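Local atomic coordinates of carboxypeptidase D (Drosophila melanogaster, PDB entry 3MN8), a protein that cuts C-terminal arginine or lysine from peptides and proteins as a zinc-dependent metallocarboxypeptidase, and so takes part in processing growth factors, peptide hormones and neuropeptides. Residues K95-M100 with V211-F216; V222-Y227 with G288-N293; V356-L361 with Y374-T379; Y383-S388 with L410-K415. One frame throughout, in Å; residues are numbered along the deposited sequence.

Contact 1 (K95-M100 with V211-F216)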
loop_
_atom_site.group_PDB
_atom_site.type_symbol
_atom_site.label_atom_id
_atom_site.label_comp_id
_atom_site.label_asym_id
_atom_site.label_seq_id
_atom_site.Cartn_x
_atom_site.Cartn_y
_atom_site.Cartn_z
ATOM N N LYS A 95 -0.708 -3.974 -2.123
ATOM C CA LYS A 95 -1.642 -3.077 -2.814
ATOM C C LYS A 95 -1.143 -1.636 -2.946
ATOM O O LYS A 95 -0.404 -1.126 -2.099
ATOM C CB LYS A 95 -3.019 -3.094 -2.146
ATOM C CG LYS A 95 -3.049 -2.557 -0.727
ATOM C CD LYS A 95 -3.738 -3.558 0.197
ATOM C CE LYS A 95 -4.448 -2.852 1.347
ATOM N NZ LYS A 95 -3.586 -1.907 2.108
ATOM N N TYR A 96 -1.547 -0.996 -4.036
ATOM C CA TYR A 96 -1.369 0.443 -4.209
ATOM C C TYR A 96 -2.740 1.097 -4.385
ATOM O O TYR A 96 -3.518 0.699 -5.262
ATOM C CB TYR A 96 -0.506 0.739 -5.436
ATOM C CG TYR A 96 0.978 0.725 -5.164
ATOM C CD1 TYR A 96 1.468 0.891 -3.874
ATOM C CD2 TYR A 96 1.894 0.559 -6.201
ATOM C CE1 TYR A 96 2.824 0.898 -3.624
ATOM C CE2 TYR A 96 3.258 0.558 -5.958
ATOM C CZ TYR A 96 3.716 0.725 -4.661
ATOM O OH TYR A 96 5.065 0.720 -4.377
ATOM N N ILE A 97 -3.068 2.077 -3.549
ATOM C CA ILE A 97 -4.310 2.807 -3.784
ATOM C C ILE A 97 -3.997 4.253 -4.129
ATOM O O ILE A 97 -2.986 4.793 -3.677
ATOM C CB ILE A 97 -5.318 2.728 -2.606
ATOM C CG1 ILE A 97 -5.728 1.273 -2.300
ATOM C CG2 ILE A 97 -6.572 3.504 -2.967
ATOM C CD1 ILE A 97 -4.842 0.546 -1.334
ATOM N N ALA A 98 -4.854 4.868 -4.940
ATOM C CA ALA A 98 -4.685 6.268 -5.301
ATOM C C ALA A 98 -6.010 7.036 -5.281
ATOM O O ALA A 98 -7.081 6.458 -5.110
ATOM C CB ALA A 98 -4.037 6.371 -6.660
ATOM N N ASN A 99 -5.916 8.348 -5.446
ATOM C CA ASN A 99 -7.074 9.199 -5.683
ATOM C C ASN A 99 -8.202 9.079 -4.667
ATOM O O ASN A 99 -9.379 9.184 -5.039
ATOM C CB ASN A 99 -7.635 8.959 -7.087
ATOM C CG ASN A 99 -8.592 10.056 -7.525
ATOM O OD1 ASN A 99 -9.734 9.794 -7.888
ATOM N ND2 ASN A 99 -8.130 11.296 -7.469
ATOM N N MET A 100 -7.862 8.872 -3.394
ATOM C CA MET A 100 -8.905 8.802 -2.375
ATOM C C MET A 100 -9.496 10.186 -2.193
ATOM O O MET A 100 -10.698 10.346 -1.970
ATOM C CB MET A 100 -8.383 8.230 -1.057
ATOM C CG MET A 100 -7.617 9.201 -0.184
ATOM S SD MET A 100 -7.123 8.398 1.351
ATOM C CE MET A 100 -8.661 7.600 1.810
ATOM N N VAL A 211 0.635 -7.469 2.971
ATOM C CA VAL A 211 1.915 -7.370 3.652
ATOM C C VAL A 211 2.407 -5.930 3.679
ATOM O O VAL A 211 2.895 -5.450 4.696
ATOM C CB VAL A 211 2.990 -8.256 2.973
ATOM C CG1 VAL A 211 4.373 -7.926 3.510
ATOM C CG2 VAL A 211 2.665 -9.755 3.147
ATOM N N LEU A 212 2.263 -5.250 2.552
ATOM C CA LEU A 212 2.749 -3.886 2.381
ATOM C C LEU A 212 1.749 -3.120 1.518
ATOM O O LEU A 212 1.018 -3.722 0.739
ATOM C CB LEU A 212 4.130 -3.915 1.709
ATOM C CG LEU A 212 4.768 -2.643 1.129
ATOM C CD1 LEU A 212 4.804 -1.540 2.158
ATOM C CD2 LEU A 212 6.182 -2.945 0.624
ATOM N N SER A 213 1.728 -1.796 1.643
ATOM C CA SER A 213 0.757 -0.974 0.923
ATOM C C SER A 213 1.142 0.501 0.895
ATOM O O SER A 213 1.896 0.986 1.732
ATOM C CB SER A 213 -0.623 -1.116 1.574
ATOM O OG SER A 213 -1.541 -0.204 1.005
ATOM N N ALA A 214 0.602 1.226 -0.068
ATOM C CA ALA A 214 0.822 2.659 -0.121
ATOM C C ALA A 214 -0.413 3.312 -0.692
ATOM O O ALA A 214 -1.054 2.733 -1.566
ATOM C CB ALA A 214 2.027 2.972 -0.977
ATOM N N ASN A 215 -0.776 4.491 -0.182
ATOM C CA ASN A 215 -1.801 5.288 -0.851
ATOM C C ASN A 215 -1.344 6.728 -1.175
ATOM O O ASN A 215 -0.589 7.359 -0.418
ATOM C CB ASN A 215 -3.198 5.178 -0.193
ATOM C CG ASN A 215 -3.339 6.009 1.052
ATOM O OD1 ASN A 215 -4.090 6.983 1.062
ATOM N ND2 ASN A 215 -2.637 5.627 2.119
ATOM N N PHE A 216 -1.776 7.212 -2.339
ATOM C CA PHE A 216 -1.172 8.377 -2.941
ATOM C C PHE A 216 -2.073 9.580 -2.857
ATOM O O PHE A 216 -3.280 9.499 -3.086
ATOM C CB PHE A 216 -0.788 8.073 -4.385
ATOM C CG PHE A 216 0.124 6.898 -4.512
ATOM C CD1 PHE A 216 -0.381 5.619 -4.666
ATOM C CD2 PHE A 216 1.496 7.064 -4.434
ATOM C CE1 PHE A 216 0.468 4.533 -4.757
ATOM C CE2 PHE A 216 2.351 5.971 -4.522
ATOM C CZ PHE A 216 1.838 4.712 -4.684
HETATM O O HOH W 1 -5.209 7.946 -2.197
#
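Tyr96 and Phe216 meet as an edge-to-face pair, the edge of Phe216 directed at the face of Tyr96 with their ring planes 76° apart and centroids separated by 5.3 Å. Ala214 CB lies 3.5 Å from Tyr96 CE1 on the same side of the sheet. The strands beneath run parallel, laced by backbone bonds such as Ile97 N to Ala214 O (2.9 Å).

The other sheet face is more polar. Because Lys95 CG sits between its backbone N and carbonyl carbon (chi1 65°) and the chain bends further on, NZ folds back to make a weak hydrogen bond to Ser213 OG (2.9 Å). NZ has a stronger partner in Asn293, and Ser213 OG also bonds to Glu301. A methionine here would probably leave Asn293 OD1 and Ser213 OG without the ammonium donor. Asn215 OD1 approaches Met100 SD and is hydrogen-bonded to the zinc ligand His217, a second-shell contact likely to steady that imidazole.

Within the eight-stranded sheet of the catalytic domain, strands 136-140 and 300-305 flank this pair. Helices 317-333 and 106-121 cover the Tyr96 side, while helix 196-205 packs on Lys95.

Contact 2 (V222-Y227 with G288-N293)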
loop_
_atom_site.group_PDB
_atom_site.type_symbol
_atom_site.label_atom_id
_atom_site.label_comp_id
_atom_site.label_asym_id
_atom_site.label_seq_id
_atom_site.Cartn_x
_atom_site.Cartn_y
_atom_site.Cartn_z
ATOM N N VAL A 222 6.241 14.222 -0.427
ATOM C CA VAL A 222 6.817 13.646 0.789
ATOM C C VAL A 222 6.301 12.232 1.065
ATOM O O VAL A 222 5.191 11.867 0.667
ATOM C CB VAL A 222 6.501 14.537 2.031
ATOM C CG1 VAL A 222 4.999 14.487 2.352
ATOM C CG2 VAL A 222 7.348 14.139 3.265
ATOM N N ALA A 223 7.115 11.453 1.768
ATOM C CA ALA A 223 6.765 10.100 2.148
ATOM C C ALA A 223 6.407 10.065 3.642
ATOM O O ALA A 223 7.277 10.253 4.512
ATOM C CB ALA A 223 7.926 9.165 1.837
ATOM N N SER A 224 5.119 9.831 3.914
ATOM C CA SER A 224 4.548 9.906 5.259
ATOM C C SER A 224 4.137 8.534 5.768
ATOM O O SER A 224 3.600 7.720 5.021
ATOM C CB SER A 224 3.321 10.827 5.255
ATOM O OG SER A 224 2.758 10.989 6.552
ATOM N N TYR A 225 4.359 8.292 7.054
ATOM C CA TYR A 225 4.118 6.981 7.650
ATOM C C TYR A 225 3.449 7.159 8.994
ATOM O O TYR A 225 3.467 8.262 9.549
ATOM C CB TYR A 225 5.450 6.244 7.838
ATOM C CG TYR A 225 6.508 7.063 8.552
ATOM C CD1 TYR A 225 7.293 7.978 7.860
ATOM C CD2 TYR A 225 6.723 6.918 9.905
ATOM C CE1 TYR A 225 8.266 8.725 8.504
ATOM C CE2 TYR A 225 7.692 7.660 10.561
ATOM C CZ TYR A 225 8.462 8.561 9.855
ATOM O OH TYR A 225 9.429 9.304 10.502
ATOM N N PRO A 226 2.866 6.077 9.529
ATOM C CA PRO A 226 2.172 6.038 10.829
ATOM C C PRO A 226 3.037 6.475 12.032
ATOM O O PRO A 226 4.277 6.422 11.983
ATOM C CB PRO A 226 1.783 4.557 10.973
ATOM C CG PRO A 226 1.731 4.037 9.573
ATOM C CD PRO A 226 2.785 4.795 8.810
ATOM N N TYR A 227 2.390 6.922 13.106
ATOM C CA TYR A 227 0.954 7.121 13.147
ATOM C C TYR A 227 0.622 8.544 12.702
ATOM O O TYR A 227 1.493 9.429 12.703
ATOM C CB TYR A 227 0.435 6.929 14.574
ATOM C CG TYR A 227 0.470 5.521 15.111
ATOM C CD1 TYR A 227 -0.334 4.522 14.564
ATOM C CD2 TYR A 227 1.271 5.202 16.204
ATOM C CE1 TYR A 227 -0.325 3.243 15.073
ATOM C CE2 TYR A 227 1.291 3.925 16.714
ATOM C CZ TYR A 227 0.492 2.950 16.142
ATOM O OH TYR A 227 0.510 1.675 16.644
ATOM N N GLY A 288 -7.918 7.840 9.321
ATOM C CA GLY A 288 -7.262 7.607 8.049
ATOM C C GLY A 288 -7.105 6.135 7.694
ATOM O O GLY A 288 -7.113 5.256 8.549
ATOM N N MET A 289 -6.936 5.864 6.409
ATOM C CA MET A 289 -6.755 4.494 5.946
ATOM C C MET A 289 -5.389 3.935 6.359
ATOM O O MET A 289 -5.269 2.760 6.697
ATOM C CB MET A 289 -6.917 4.446 4.425
ATOM C CG MET A 289 -6.817 3.068 3.809
ATOM S SD MET A 289 -7.389 3.117 2.094
ATOM C CE MET A 289 -6.213 4.243 1.327
ATOM N N GLN A 290 -4.367 4.788 6.331
ATOM C CA GLN A 290 -2.997 4.377 6.640
ATOM C C GLN A 290 -2.954 3.666 7.972
ATOM O O GLN A 290 -2.633 2.490 8.062
ATOM C CB GLN A 290 -2.064 5.591 6.698
ATOM C CG GLN A 290 -0.614 5.242 6.974
ATOM C CD GLN A 290 0.229 6.458 7.351
ATOM O OE1 GLN A 290 0.854 7.086 6.493
ATOM N NE2 GLN A 290 0.253 6.792 8.645
ATOM N N ASP A 291 -3.281 4.394 9.027
ATOM C CA ASP A 291 -3.176 3.819 10.357
ATOM C C ASP A 291 -4.152 2.663 10.522
ATOM O O ASP A 291 -3.946 1.791 11.372
ATOM C CB ASP A 291 -3.367 4.889 11.447
ATOM C CG ASP A 291 -2.165 5.832 11.565
ATOM O OD1 ASP A 291 -1.233 5.731 10.733
ATOM O OD2 ASP A 291 -2.149 6.671 12.492
ATOM N N PHE A 292 -5.206 2.652 9.706
ATOM C CA PHE A 292 -6.188 1.583 9.810
ATOM C C PHE A 292 -5.585 0.249 9.362
ATOM O O PHE A 292 -5.769 -0.782 10.017
ATOM C CB PHE A 292 -7.461 1.891 9.034
ATOM C CG PHE A 292 -8.365 0.712 8.897
ATOM C CD1 PHE A 292 -9.337 0.466 9.850
ATOM C CD2 PHE A 292 -8.232 -0.172 7.829
ATOM C CE1 PHE A 292 -10.176 -0.641 9.748
ATOM C CE2 PHE A 292 -9.067 -1.270 7.714
ATOM C CZ PHE A 292 -10.038 -1.509 8.675
ATOM N N ASN A 293 -4.843 0.279 8.264
ATOM C CA ASN A 293 -4.078 -0.887 7.842
ATOM C C ASN A 293 -3.227 -1.494 8.966
ATOM O O ASN A 293 -3.292 -2.698 9.243
ATOM C CB ASN A 293 -3.194 -0.534 6.642
ATOM C CG ASN A 293 -3.955 -0.585 5.316
ATOM O OD1 ASN A 293 -3.908 -1.589 4.591
ATOM N ND2 ASN A 293 -4.658 0.502 4.995
#
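Gln290 lays its amide end against the ring of Pro226, with NE2 3.2 Å from Pro226 CD and the two side chains crossing at a slant. CG stands opposite the backbone N (chi1 -178°) and the chain stays extended beyond it, which carries the amide from the helix to the end of strand 222-225. There the amide is held at both ends: NE2 donates to Asp291 OD1 on the adjoining helical residue (2.8 Å, 164° at the hydrogen), almost within the amide plane, and OE1 is hydrogen-bonded to Thr303 on strand 300-305. An alanine here would probably uncover the proline ring, strip Asp291 OD1 and Thr303 of a partner, and leave the aspartate freer to turn.

Asp291 spans Pro226 and Tyr227. OD1 approaches Pro226 CB at 3.2 Å, whereas OD2 lies 3.3 Å from Tyr227 CB, near the plane of the tyrosine ring at its edge, and accepts a hydrogen bond from Asp228 N. The carboxylate therefore sits beside the cis peptide that joins Pro226 to Tyr227.

A cis bond preceding a tyrosine is a feature also known from pancreatic carboxypeptidases of this family. Here it lies just past the end of strand 222-225 in the central sheet of the zinc carboxypeptidase fold; on that strand, the side chain of Ser224 comes within about 4 Å of the bound inhibitor (2-guanidinoethylmercapto)succinic acid, nearest atom to nearest atom.

Contact 3 (V356-L361 with Y374-T379)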
loop_
_atom_site.group_PDB
_atom_site.type_symbol
_atom_site.label_atom_id
_atom_site.label_comp_id
_atom_site.label_asym_id
_atom_site.label_seq_id
_atom_site.Cartn_x
_atom_site.Cartn_y
_atom_site.Cartn_z
ATOM N N VAL A 356 2.890 -14.448 15.565
ATOM C CA VAL A 356 4.339 -14.522 15.438
ATOM C C VAL A 356 4.979 -13.252 16.000
ATOM O O VAL A 356 4.784 -12.153 15.462
ATOM C CB VAL A 356 4.767 -14.742 13.964
ATOM C CG1 VAL A 356 6.277 -14.598 13.813
ATOM C CG2 VAL A 356 4.284 -16.116 13.462
ATOM N N TYR A 357 5.738 -13.412 17.086
ATOM C CA TYR A 357 6.309 -12.285 17.801
ATOM C C TYR A 357 7.809 -12.131 17.584
ATOM O O TYR A 357 8.537 -13.126 17.520
ATOM C CB TYR A 357 6.061 -12.421 19.304
ATOM C CG TYR A 357 4.640 -12.206 19.798
ATOM C CD1 TYR A 357 3.777 -13.281 19.981
ATOM C CD2 TYR A 357 4.181 -10.934 20.131
ATOM C CE1 TYR A 357 2.482 -13.087 20.458
ATOM C CE2 TYR A 357 2.898 -10.731 20.604
ATOM C CZ TYR A 357 2.052 -11.804 20.765
ATOM O OH TYR A 357 0.774 -11.591 21.237
ATOM N N VAL A 358 8.254 -10.872 17.500
ATOM C CA VAL A 358 9.671 -10.520 17.445
ATOM C C VAL A 358 10.050 -9.714 18.677
ATOM O O VAL A 358 9.445 -8.680 18.958
ATOM C CB VAL A 358 10.014 -9.694 16.174
ATOM C CG1 VAL A 358 11.487 -9.251 16.174
ATOM C CG2 VAL A 358 9.693 -10.489 14.905
ATOM N N ALA A 359 11.046 -10.193 19.411
ATOM C CA ALA A 359 11.516 -9.492 20.600
ATOM C C ALA A 359 11.769 -8.015 20.320
ATOM O O ALA A 359 12.593 -7.667 19.475
ATOM C CB ALA A 359 12.774 -10.151 21.144
ATOM N N GLY A 360 11.061 -7.153 21.044
ATOM C CA GLY A 360 11.208 -5.718 20.884
ATOM C C GLY A 360 10.187 -5.166 19.910
ATOM O O GLY A 360 10.099 -3.961 19.690
ATOM N N LEU A 361 9.424 -6.063 19.303
ATOM C CA LEU A 361 8.341 -5.676 18.410
ATOM C C LEU A 361 7.098 -6.499 18.737
ATOM O O LEU A 361 6.263 -6.763 17.865
ATOM C CB LEU A 361 8.746 -5.890 16.953
ATOM C CG LEU A 361 9.958 -5.091 16.458
ATOM C CD1 LEU A 361 10.403 -5.597 15.096
ATOM C CD2 LEU A 361 9.685 -3.593 16.411
ATOM N N TYR A 374 3.001 -16.213 7.296
ATOM C CA TYR A 374 3.251 -14.883 7.828
ATOM C C TYR A 374 4.470 -14.305 7.117
ATOM O O TYR A 374 5.368 -15.035 6.685
ATOM C CB TYR A 374 3.512 -14.927 9.330
ATOM C CG TYR A 374 4.907 -15.399 9.657
ATOM C CD1 TYR A 374 5.177 -16.754 9.873
ATOM C CD2 TYR A 374 5.967 -14.495 9.721
ATOM C CE1 TYR A 374 6.475 -17.189 10.146
ATOM C CE2 TYR A 374 7.257 -14.920 9.994
ATOM C CZ TYR A 374 7.503 -16.265 10.206
ATOM O OH TYR A 374 8.781 -16.675 10.481
ATOM N N TRP A 375 4.478 -12.986 6.980
ATOM C CA TRP A 375 5.625 -12.272 6.472
ATOM C C TRP A 375 5.898 -11.189 7.487
ATOM O O TRP A 375 5.002 -10.401 7.802
ATOM C CB TRP A 375 5.308 -11.602 5.135
ATOM C CG TRP A 375 4.767 -12.516 4.100
ATOM C CD1 TRP A 375 5.432 -13.017 3.008
ATOM C CD2 TRP A 375 3.433 -13.029 4.030
ATOM N NE1 TRP A 375 4.592 -13.826 2.277
ATOM C CE2 TRP A 375 3.362 -13.852 2.885
ATOM C CE3 TRP A 375 2.290 -12.881 4.831
ATOM C CZ2 TRP A 375 2.202 -14.523 2.529
ATOM C CZ3 TRP A 375 1.146 -13.555 4.480
ATOM C CH2 TRP A 375 1.106 -14.362 3.340
ATOM N N ARG A 376 7.118 -11.135 8.009
ATOM C CA ARG A 376 7.455 -10.096 8.966
ATOM C C ARG A 376 8.558 -9.227 8.402
ATOM O O ARG A 376 9.732 -9.620 8.325
ATOM C CB ARG A 376 7.849 -10.690 10.317
ATOM C CG ARG A 376 8.281 -9.666 11.361
ATOM C CD ARG A 376 7.152 -8.738 11.760
ATOM N NE ARG A 376 7.590 -7.734 12.731
ATOM C CZ ARG A 376 6.843 -6.726 13.175
ATOM N NH1 ARG A 376 5.603 -6.558 12.741
ATOM N NH2 ARG A 376 7.335 -5.877 14.061
ATOM N N LEU A 377 8.162 -8.037 7.979
ATOM C CA LEU A 377 9.107 -7.112 7.391
ATOM C C LEU A 377 10.096 -6.707 8.457
ATOM O O LEU A 377 9.708 -6.352 9.566
ATOM C CB LEU A 377 8.376 -5.883 6.862
ATOM C CG LEU A 377 7.289 -6.155 5.829
ATOM C CD1 LEU A 377 6.834 -4.843 5.221
ATOM C CD2 LEU A 377 7.783 -7.117 4.758
ATOM N N LEU A 378 11.374 -6.735 8.124
ATOM C CA LEU A 378 12.385 -6.375 9.103
ATOM C C LEU A 378 13.524 -5.550 8.512
ATOM O O LEU A 378 13.932 -5.725 7.376
ATOM C CB LEU A 378 12.925 -7.630 9.814
ATOM C CG LEU A 378 12.012 -8.380 10.803
ATOM C CD1 LEU A 378 12.610 -9.708 11.212
ATOM C CD2 LEU A 378 11.728 -7.551 12.045
ATOM N N THR A 379 14.004 -4.621 9.311
ATOM C CA THR A 379 15.243 -3.934 9.055
ATOM C C THR A 379 16.350 -4.956 9.226
ATOM O O THR A 379 16.172 -5.931 9.957
ATOM C CB THR A 379 15.400 -2.830 10.099
ATOM O OG1 THR A 379 14.470 -1.784 9.796
ATOM C CG2 THR A 379 16.824 -2.265 10.127
#
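The backbones that carry Val356 and Tyr374 stay apart, 7.7 Å between these two CA atoms at the nearest point, and no hydrogen bond joins the segments; past Val358 segment 356-361 reverses in a type II turn from Val358 to Leu361, with Gly360 at its third position. Side chains do the joining. Val356 places CG2 over one face of the Tyr374 ring in a CH-pi contact, 4.0 Å from the centroid and 22° off the ring normal, while CG1 reaches CE2 at 4.0 Å. The tyrosine hydroxyl is occupied elsewhere, hydrogen-bonded to Leu412 O.

Arg376 leaves its strand with CG opposite the backbone N (chi1 177°), bends at the next bond and runs across Val358 and then Leu361. Its CG lies 3.9 Å from Val358 CG2, and farther out NH2 comes to 3.2 Å from Leu361 CB, so apolar carbons line one side of a chain whose charged end forms a salt bridge with Asp244. Leu361 CD1 also meets Leu378 CD2 at 3.9 Å.

Such facing of two sheets through their side chains characterises the beta-sandwich of the C-terminal transthyretin-like domain; the Arg376-Asp244 salt bridge ties this sandwich to the catalytic domain.

Contact 4 (Y383-S388 with L410-K415)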
loop_
_atom_site.group_PDB
_atom_site.type_symbol
_atom_site.label_atom_id
_atom_site.label_comp_id
_atom_site.label_asym_id
_atom_site.label_seq_id
_atom_site.Cartn_x
_atom_site.Cartn_y
_atom_site.Cartn_z
ATOM N N TYR A 383 17.389 -11.109 15.212
ATOM C CA TYR A 383 16.194 -11.152 16.041
ATOM C C TYR A 383 15.874 -12.525 16.645
ATOM O O TYR A 383 16.287 -13.562 16.146
ATOM C CB TYR A 383 15.002 -10.687 15.228
ATOM C CG TYR A 383 15.218 -9.402 14.470
ATOM C CD1 TYR A 383 15.985 -9.373 13.307
ATOM C CD2 TYR A 383 14.621 -8.216 14.898
ATOM C CE1 TYR A 383 16.172 -8.188 12.596
ATOM C CE2 TYR A 383 14.797 -7.028 14.197
ATOM C CZ TYR A 383 15.572 -7.016 13.047
ATOM O OH TYR A 383 15.737 -5.831 12.357
ATOM N N SER A 384 15.124 -12.509 17.738
ATOM C CA SER A 384 14.566 -13.726 18.307
ATOM C C SER A 384 13.078 -13.756 17.999
ATOM O O SER A 384 12.286 -12.984 18.550
ATOM C CB SER A 384 14.805 -13.783 19.815
ATOM O OG SER A 384 16.069 -14.357 20.093
ATOM N N VAL A 385 12.704 -14.637 17.088
ATOM C CA VAL A 385 11.314 -14.737 16.675
ATOM C C VAL A 385 10.674 -15.934 17.354
ATOM O O VAL A 385 11.319 -16.974 17.511
ATOM C CB VAL A 385 11.212 -14.914 15.152
ATOM C CG1 VAL A 385 9.804 -14.655 14.686
ATOM C CG2 VAL A 385 12.188 -13.985 14.455
ATOM N N HIS A 386 9.419 -15.787 17.771
ATOM C CA HIS A 386 8.650 -16.920 18.286
ATOM C C HIS A 386 7.179 -16.829 17.934
ATOM O O HIS A 386 6.680 -15.753 17.587
ATOM C CB HIS A 386 8.842 -17.107 19.803
ATOM C CG HIS A 386 8.043 -16.164 20.662
ATOM N ND1 HIS A 386 7.259 -15.154 20.157
ATOM C CD2 HIS A 386 7.933 -16.087 22.013
ATOM C CE1 HIS A 386 6.689 -14.499 21.156
ATOM N NE2 HIS A 386 7.081 -15.046 22.289
ATOM N N ALA A 387 6.487 -17.960 18.036
ATOM C CA ALA A 387 5.100 -18.034 17.613
ATOM C C ALA A 387 4.229 -18.597 18.715
ATOM O O ALA A 387 4.661 -19.434 19.512
ATOM C CB ALA A 387 4.973 -18.881 16.344
ATOM N N SER A 388 2.990 -18.131 18.759
ATOM C CA SER A 388 2.050 -18.662 19.722
ATOM C C SER A 388 0.646 -18.705 19.129
ATOM O O SER A 388 0.362 -18.073 18.102
ATOM C CB SER A 388 2.073 -17.819 20.991
ATOM O OG SER A 388 1.815 -16.459 20.690
ATOM N N LEU A 410 13.816 -14.285 4.333
ATOM C CA LEU A 410 14.356 -15.492 4.922
ATOM C C LEU A 410 13.243 -16.385 5.459
ATOM O O LEU A 410 12.390 -15.930 6.233
ATOM C CB LEU A 410 15.322 -15.119 6.039
ATOM C CG LEU A 410 16.683 -14.711 5.500
ATOM C CD1 LEU A 410 17.402 -13.790 6.474
ATOM C CD2 LEU A 410 17.491 -15.969 5.199
ATOM N N ARG A 411 13.250 -17.650 5.038
ATOM C CA ARG A 411 12.257 -18.611 5.501
ATOM C C ARG A 411 12.514 -19.004 6.942
ATOM O O ARG A 411 13.661 -19.115 7.367
ATOM C CB ARG A 411 12.243 -19.866 4.641
ATOM C CG ARG A 411 11.317 -20.921 5.206
ATOM C CD ARG A 411 9.860 -20.584 4.947
ATOM N NE ARG A 411 9.396 -21.250 3.740
ATOM C CZ ARG A 411 8.760 -22.422 3.721
ATOM N NH1 ARG A 411 8.485 -23.050 4.854
ATOM N NH2 ARG A 411 8.377 -22.964 2.570
ATOM N N LEU A 412 11.444 -19.221 7.694
ATOM C CA LEU A 412 11.560 -19.549 9.103
ATOM C C LEU A 412 10.201 -20.036 9.564
ATOM O O LEU A 412 9.248 -19.268 9.622
ATOM C CB LEU A 412 11.985 -18.315 9.907
ATOM C CG LEU A 412 12.273 -18.502 11.402
ATOM C CD1 LEU A 412 13.554 -19.282 11.603
ATOM C CD2 LEU A 412 12.362 -17.167 12.117
ATOM N N ASP A 413 10.111 -21.326 9.873
ATOM C CA ASP A 413 8.828 -21.951 10.186
ATOM C C ASP A 413 8.716 -22.298 11.653
ATOM O O ASP A 413 9.686 -22.230 12.399
ATOM C CB ASP A 413 8.630 -23.237 9.373
ATOM C CG ASP A 413 8.541 -22.988 7.881
ATOM O OD1 ASP A 413 8.470 -21.814 7.453
ATOM O OD2 ASP A 413 8.531 -23.985 7.137
ATOM N N PHE A 414 7.517 -22.699 12.044
ATOM C CA PHE A 414 7.250 -23.098 13.407
ATOM C C PHE A 414 6.303 -24.287 13.454
ATOM O O PHE A 414 5.278 -24.305 12.763
ATOM C CB PHE A 414 6.651 -21.930 14.184
ATOM C CG PHE A 414 7.568 -20.750 14.285
ATOM C CD1 PHE A 414 7.545 -19.760 13.315
ATOM C CD2 PHE A 414 8.465 -20.634 15.344
ATOM C CE1 PHE A 414 8.391 -18.664 13.400
ATOM C CE2 PHE A 414 9.320 -19.545 15.439
ATOM C CZ PHE A 414 9.281 -18.554 14.466
ATOM N N LYS A 415 6.669 -25.287 14.252
ATOM C CA LYS A 415 5.728 -26.314 14.676
ATOM C C LYS A 415 5.353 -26.088 16.142
ATOM O O LYS A 415 6.217 -25.886 17.000
ATOM C CB LYS A 415 6.288 -27.721 14.460
ATOM C CG LYS A 415 6.450 -28.082 13.003
ATOM C CD LYS A 415 6.537 -29.588 12.806
ATOM C CE LYS A 415 6.324 -29.973 11.342
ATOM N NZ LYS A 415 6.190 -31.454 11.172
#
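Two sheets of the transthyretin-like sandwich face each other where Val385 and Ala387, on strand 381-388, meet Leu412 and Phe414, on strand 410-415. The touching parts run in roughly the same direction, 32° apart, and the paired CA atoms of Ala387 and Phe414 are 6.9 Å from each other, a spacing bridged by side chains.

Ala387 CB stands over one face of the Phe414 ring in a CH-pi contact, 4.0 Å from the centroid and displaced toward CG, its nearest ring atom at 3.8 Å. The far end of the same ring reaches back along the opposing strand: CZ touches Val385 CG1 at 3.9 Å, the two side chains crossing at about a right angle, and Val385 O lies near the ring plane at its edge. With CG opposite its carbonyl carbon (chi1 -62°), Phe414 leans toward both residues. Leu412 continues the layer, CD2 meeting Val385 CB at 4.0 Å.

Strand 339-344 contributes Ile339 against Val385 and Val343 against Ala387. Arg411 and Asp413 form a salt bridge, and Asp413 OD1 also bonds Leu342 N of that strand. No hydrogen bond joins the two segments, which implies that their cohesion comes from apolar contact and ring-methyl packing, with the Arg411-Asp413 pair turned away from segment 383-388.

In the fold
From the N terminus, contact 1 comes first: strand 93-97 pairs with strand 212-217 and closes a loop of 110 residues, which holds the zinc ligands His101 and Glu104; the third, His217, follows directly. Contact 2 opens soon after, returning helix 289-296 to the end of strand 222-225 across 60 residues. Lys95 and Asn293 link the two within the catalytic domain. Contacts 3 and 4 close short loops of 12 and 21 residues in the transthyretin-like domain, where their strands 355-358 and 381-388 are neighbours. All four lie in series, none nesting or crossing. Val211 packs on Trp375 and Leu377, so contacts 1 and 3 meet at the domain boundary.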